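Local coordinates for protein RhCC (Rhodococcus jostii, PDB 4U5R) that is probably a cofactor-independent oxygenase of the tautomerase superfamily, built as a trimer that binds magnesium, at residues W3-P8 / V62-D67. The protein carries 1 engineered substitution. Residues are numbered along the deposited sequence; the frame is centred on the assembly and turned at random.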
ATOM      1  N   TRP B   3      -0.209   9.528  -2.819  1.00 10.58           N
ATOM      2  CA  TRP B   3      -1.649   9.436  -2.564  1.00 13.42           C
ATOM      3  C   TRP B   3      -2.363   8.532  -3.550  1.00 10.78           C
ATOM      4  O   TRP B   3      -2.135   8.607  -4.760  1.00 10.88           O
ATOM      5  CB  TRP B   3      -2.312  10.813  -2.639  1.00 12.31           C
ATOM      6  CG  TRP B   3      -2.053  11.749  -1.517  1.00  9.61           C
ATOM      7  CD1 TRP B   3      -0.838  12.210  -1.076  1.00 11.60           C
ATOM      8  CD2 TRP B   3      -3.044  12.408  -0.732  1.00 10.45           C
ATOM      9  NE1 TRP B   3      -1.023  13.090  -0.034  1.00 12.63           N
ATOM     10  CE2 TRP B   3      -2.369  13.229   0.192  1.00 11.52           C
ATOM     11  CE3 TRP B   3      -4.442  12.358  -0.701  1.00 10.79           C
ATOM     12  CZ2 TRP B   3      -3.045  14.011   1.133  1.00 12.69           C
ATOM     13  CZ3 TRP B   3      -5.117  13.144   0.230  1.00 12.16           C
ATOM     14  CH2 TRP B   3      -4.413  13.947   1.141  1.00 12.49           C
ATOM     15  N   GLU B   4      -3.249   7.697  -3.025  1.00  9.08           N
ATOM     16  CA  GLU B   4      -4.167   6.929  -3.839  1.00  9.34           C
ATOM     17  C   GLU B   4      -5.580   7.360  -3.535  1.00 11.05           C
ATOM     18  O   GLU B   4      -5.978   7.340  -2.381  1.00 11.88           O
ATOM     19  CB  GLU B   4      -4.037   5.454  -3.547  1.00 11.27           C
ATOM     20  CG  GLU B   4      -2.776   4.802  -4.027  1.00 12.01           C
ATOM     21  CD  GLU B   4      -2.709   3.374  -3.539  1.00 14.19           C
ATOM     22  OE1 GLU B   4      -2.669   3.174  -2.304  1.00 18.56           O
ATOM     23  OE2 GLU B   4      -2.754   2.455  -4.378  1.00 13.40           O
ATOM     24  N   ILE B   5      -6.345   7.718  -4.563  1.00  9.74           N
ATOM     25  CA  ILE B   5      -7.744   8.058  -4.364  1.00 10.71           C
ATOM     26  C   ILE B   5      -8.615   7.148  -5.213  1.00 10.70           C
ATOM     27  O   ILE B   5      -8.597   7.210  -6.438  1.00  9.89           O
ATOM     28  CB  ILE B   5      -7.994   9.553  -4.682  1.00  8.55           C
ATOM     29  CG1 ILE B   5      -7.079  10.410  -3.794  1.00  9.83           C
ATOM     30  CG2 ILE B   5      -9.460   9.914  -4.475  1.00  9.52           C
ATOM     31  CD1 ILE B   5      -7.211  11.904  -3.984  1.00 10.20           C
ATOM     32  N   PHE B   6      -9.333   6.261  -4.539  1.00 10.14           N
ATOM     33  CA  PHE B   6     -10.214   5.291  -5.176  1.00  9.80           C
ATOM     34  C   PHE B   6     -11.624   5.843  -5.217  1.00 10.27           C
ATOM     35  O   PHE B   6     -12.215   6.072  -4.173  1.00  9.69           O
ATOM     36  CB  PHE B   6     -10.205   3.972  -4.400  1.00 12.10           C
ATOM     37  CG  PHE B   6      -8.868   3.296  -4.347  1.00 10.29           C
ATOM     38  CD1 PHE B   6      -8.502   2.392  -5.328  1.00 14.07           C
ATOM     39  CD2 PHE B   6      -8.003   3.518  -3.281  1.00 10.86           C
ATOM     40  CE1 PHE B   6      -7.286   1.736  -5.266  1.00 15.25           C
ATOM     41  CE2 PHE B   6      -6.780   2.873  -3.216  1.00 11.09           C
ATOM     42  CZ  PHE B   6      -6.416   1.988  -4.214  1.00 14.20           C
ATOM     43  N   THR B   7     -12.161   6.064  -6.416  1.00 11.81           N
ATOM     44  CA  THR B   7     -13.476   6.702  -6.591  1.00 11.45           C
ATOM     45  C   THR B   7     -14.463   5.859  -7.395  1.00 11.99           C
ATOM     46  O   THR B   7     -14.049   5.017  -8.192  1.00 13.56           O
ATOM     47  CB  THR B   7     -13.363   8.046  -7.342  1.00 14.08           C
ATOM     48  OG1 THR B   7     -13.071   7.790  -8.721  1.00 15.45           O
ATOM     49  CG2 THR B   7     -12.277   8.923  -6.747  1.00 16.97           C
ATOM     50  N   PRO B   8     -15.772   6.103  -7.214  1.00 13.20           N
ATOM     51  CA  PRO B   8     -16.724   5.588  -8.199  1.00 14.06           C
ATOM     52  C   PRO B   8     -16.276   6.002  -9.583  1.00 14.01           C
ATOM     53  O   PRO B   8     -15.764   7.118  -9.725  1.00 17.74           O
ATOM     54  CB  PRO B   8     -18.038   6.282  -7.824  1.00 15.81           C
ATOM     55  CG  PRO B   8     -17.908   6.566  -6.373  1.00 14.25           C
ATOM     56  CD  PRO B   8     -16.440   6.847  -6.129  1.00 12.75           C
ATOM     57  N   VAL B  62     -15.575   6.929  -1.510  1.00 12.20           N
ATOM     58  CA  VAL B  62     -14.223   7.305  -1.907  1.00 11.26           C
ATOM     59  C   VAL B  62     -13.236   6.865  -0.821  1.00  9.94           C
ATOM     60  O   VAL B  62     -13.336   7.281   0.334  1.00 11.19           O
ATOM     61  CB  VAL B  62     -14.113   8.831  -2.163  1.00  9.76           C
ATOM     62  CG1 VAL B  62     -12.665   9.203  -2.495  1.00 11.84           C
ATOM     63  CG2 VAL B  62     -15.058   9.255  -3.291  1.00 13.83           C
ATOM     64  N   ARG B  63     -12.286   6.011  -1.180  1.00 11.42           N
ATOM     65  CA  ARG B  63     -11.272   5.554  -0.226  1.00  8.25           C
ATOM     66  C   ARG B  63      -9.917   6.168  -0.560  1.00 10.74           C
ATOM     67  O   ARG B  63      -9.439   6.034  -1.688  1.00 10.56           O
ATOM     68  CB  ARG B  63     -11.199   4.015  -0.235  1.00 11.02           C
ATOM     69  CG  ARG B  63     -10.417   3.376   0.920  1.00  8.96           C
ATOM     70  CD  ARG B  63     -10.976   3.847   2.256  1.00 10.08           C
ATOM     71  NE  ARG B  63     -10.412   3.093   3.369  1.00 11.10           N
ATOM     72  CZ  ARG B  63      -9.287   3.387   4.014  1.00 13.68           C
ATOM     73  NH1 ARG B  63      -8.526   4.421   3.649  1.00 12.44           N
ATOM     74  NH2 ARG B  63      -8.913   2.607   5.022  1.00 13.05           N
ATOM     75  N   ILE B  64      -9.299   6.828   0.422  1.00 11.66           N
ATOM     76  CA  ILE B  64      -8.010   7.503   0.234  1.00 10.25           C
ATOM     77  C   ILE B  64      -6.942   6.867   1.120  1.00  9.65           C
ATOM     78  O   ILE B  64      -7.182   6.603   2.299  1.00  8.73           O
ATOM     79  CB  ILE B  64      -8.089   9.010   0.580  1.00 10.00           C
ATOM     80  CG1 ILE B  64      -9.249   9.705  -0.151  1.00 13.41           C
ATOM     81  CG2 ILE B  64      -6.718   9.672   0.347  1.00 11.93           C
ATOM     82  CD1 ILE B  64     -10.447   9.987   0.779  1.00 15.20           C
ATOM     83  N   ARG B  65      -5.770   6.602   0.556  1.00 10.63           N
ATOM     84  CA  ARG B  65      -4.654   6.072   1.338  1.00 12.07           C
ATOM     85  C   ARG B  65      -3.385   6.779   0.917  1.00 12.76           C
ATOM     86  O   ARG B  65      -3.173   6.975  -0.256  1.00 11.93           O
ATOM     87  CB  ARG B  65      -4.505   4.560   1.137  1.00 12.37           C
ATOM     88  CG  ARG B  65      -3.377   3.955   1.957  1.00 14.53           C
ATOM     89  CD  ARG B  65      -2.931   2.594   1.426  1.00 14.94           C
ATOM     90  NE  ARG B  65      -1.979   2.017   2.372  1.00 14.55           N
ATOM     91  CZ  ARG B  65      -0.694   2.335   2.420  1.00 17.43           C
ATOM     92  NH1 ARG B  65      -0.188   3.205   1.549  1.00 15.51           N
ATOM     93  NH2 ARG B  65       0.086   1.779   3.342  1.00 18.15           N
ATOM     94  N   LEU B  66      -2.518   7.135   1.848  1.00 10.86           N
ATOM     95  CA  LEU B  66      -1.295   7.801   1.436  1.00 11.06           C
ATOM     96  C   LEU B  66      -0.113   7.351   2.253  1.00 11.30           C
ATOM     97  O   LEU B  66      -0.280   7.023   3.411  1.00 12.90           O
ATOM     98  CB  LEU B  66      -1.491   9.318   1.510  1.00 14.17           C
ATOM     99  CG  LEU B  66      -1.958   9.987   2.809  1.00 15.53           C
ATOM    100  CD1 LEU B  66      -1.217  11.286   3.094  1.00 14.62           C
ATOM    101  CD2 LEU B  66      -3.459  10.214   2.769  1.00 14.93           C
ATOM    102  N   ASP B  67       1.057   7.260   1.612  1.00 10.60           N
ATOM    103  CA  ASP B  67       2.336   7.152   2.319  1.00 12.33           C
ATOM    104  C   ASP B  67       3.020   8.500   2.449  1.00 11.16           C
ATOM    105  O   ASP B  67       3.047   9.288   1.497  1.00 11.37           O
ATOM    106  CB  ASP B  67       3.315   6.214   1.595  1.00  9.44           C
ATOM    107  CG  ASP B  67       2.874   4.754   1.588  1.00 12.23           C
ATOM    108  OD1 ASP B  67       2.217   4.282   2.529  1.00 12.72           O
ATOM    109  OD2 ASP B  67       3.241   4.049   0.631  1.00 11.33           O
TER
HETATM  110  O   HOH W   1      -1.248   4.753  -0.758  1.00 31.45           O
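Leu66 spreads over one face of the Trp3 indole, its CB 3.9 Å from the centroid of the five-membered ring in a CH-pi contact, its CD2 over the ring centre; Ile64 CG2 meets Trp3 CE3 obliquely at 3.7 Å. Trp3 CG stands beside the backbone N (chi1 -73°), which lays the ring alongside Leu66, and NE1 bonds to Tyr28 of helix 14-32. Replacing this tryptophan with an alanine would probably leave the Leu66 side chain without the ring it packs on, and the Tyr28 hydroxyl without its indole partner. On the opposite side of the sheet, the Phe6 ring receives Arg63 O at its edge, in plane, 3.3 Å from CD2. Segments 3-8 and 62-67 run antiparallel, joined by four backbone bonds in the hydrogen-bonded pairs Glu4-Arg65 and Phe6-Arg63. Glu4 and Arg65 point the same way with their flat ends 77° apart. A water in the guanidinium plane links them, donating to Glu4 OE1 at 2.6 Å and accepting from Arg65 NH1. Arg65 NH1 also forms a salt bridge with Asp67 OD1 at 2.8 Å, from above the carboxylate plane, whereas NE pairs with Asp67 of a second subunit; Glu4 OE2 pairs with Lys44. In this beta-alpha-beta tautomerase fold, Trp3, Ile5, Ile64 and Leu66 form an apolar face against helix 14-32, while Phe6 lies among charged Glu4, Arg63 and Arg65. Arg65 packs against Ala106, engineered at the magnesium site, and Asp67 of both subunits probably offsets its charge.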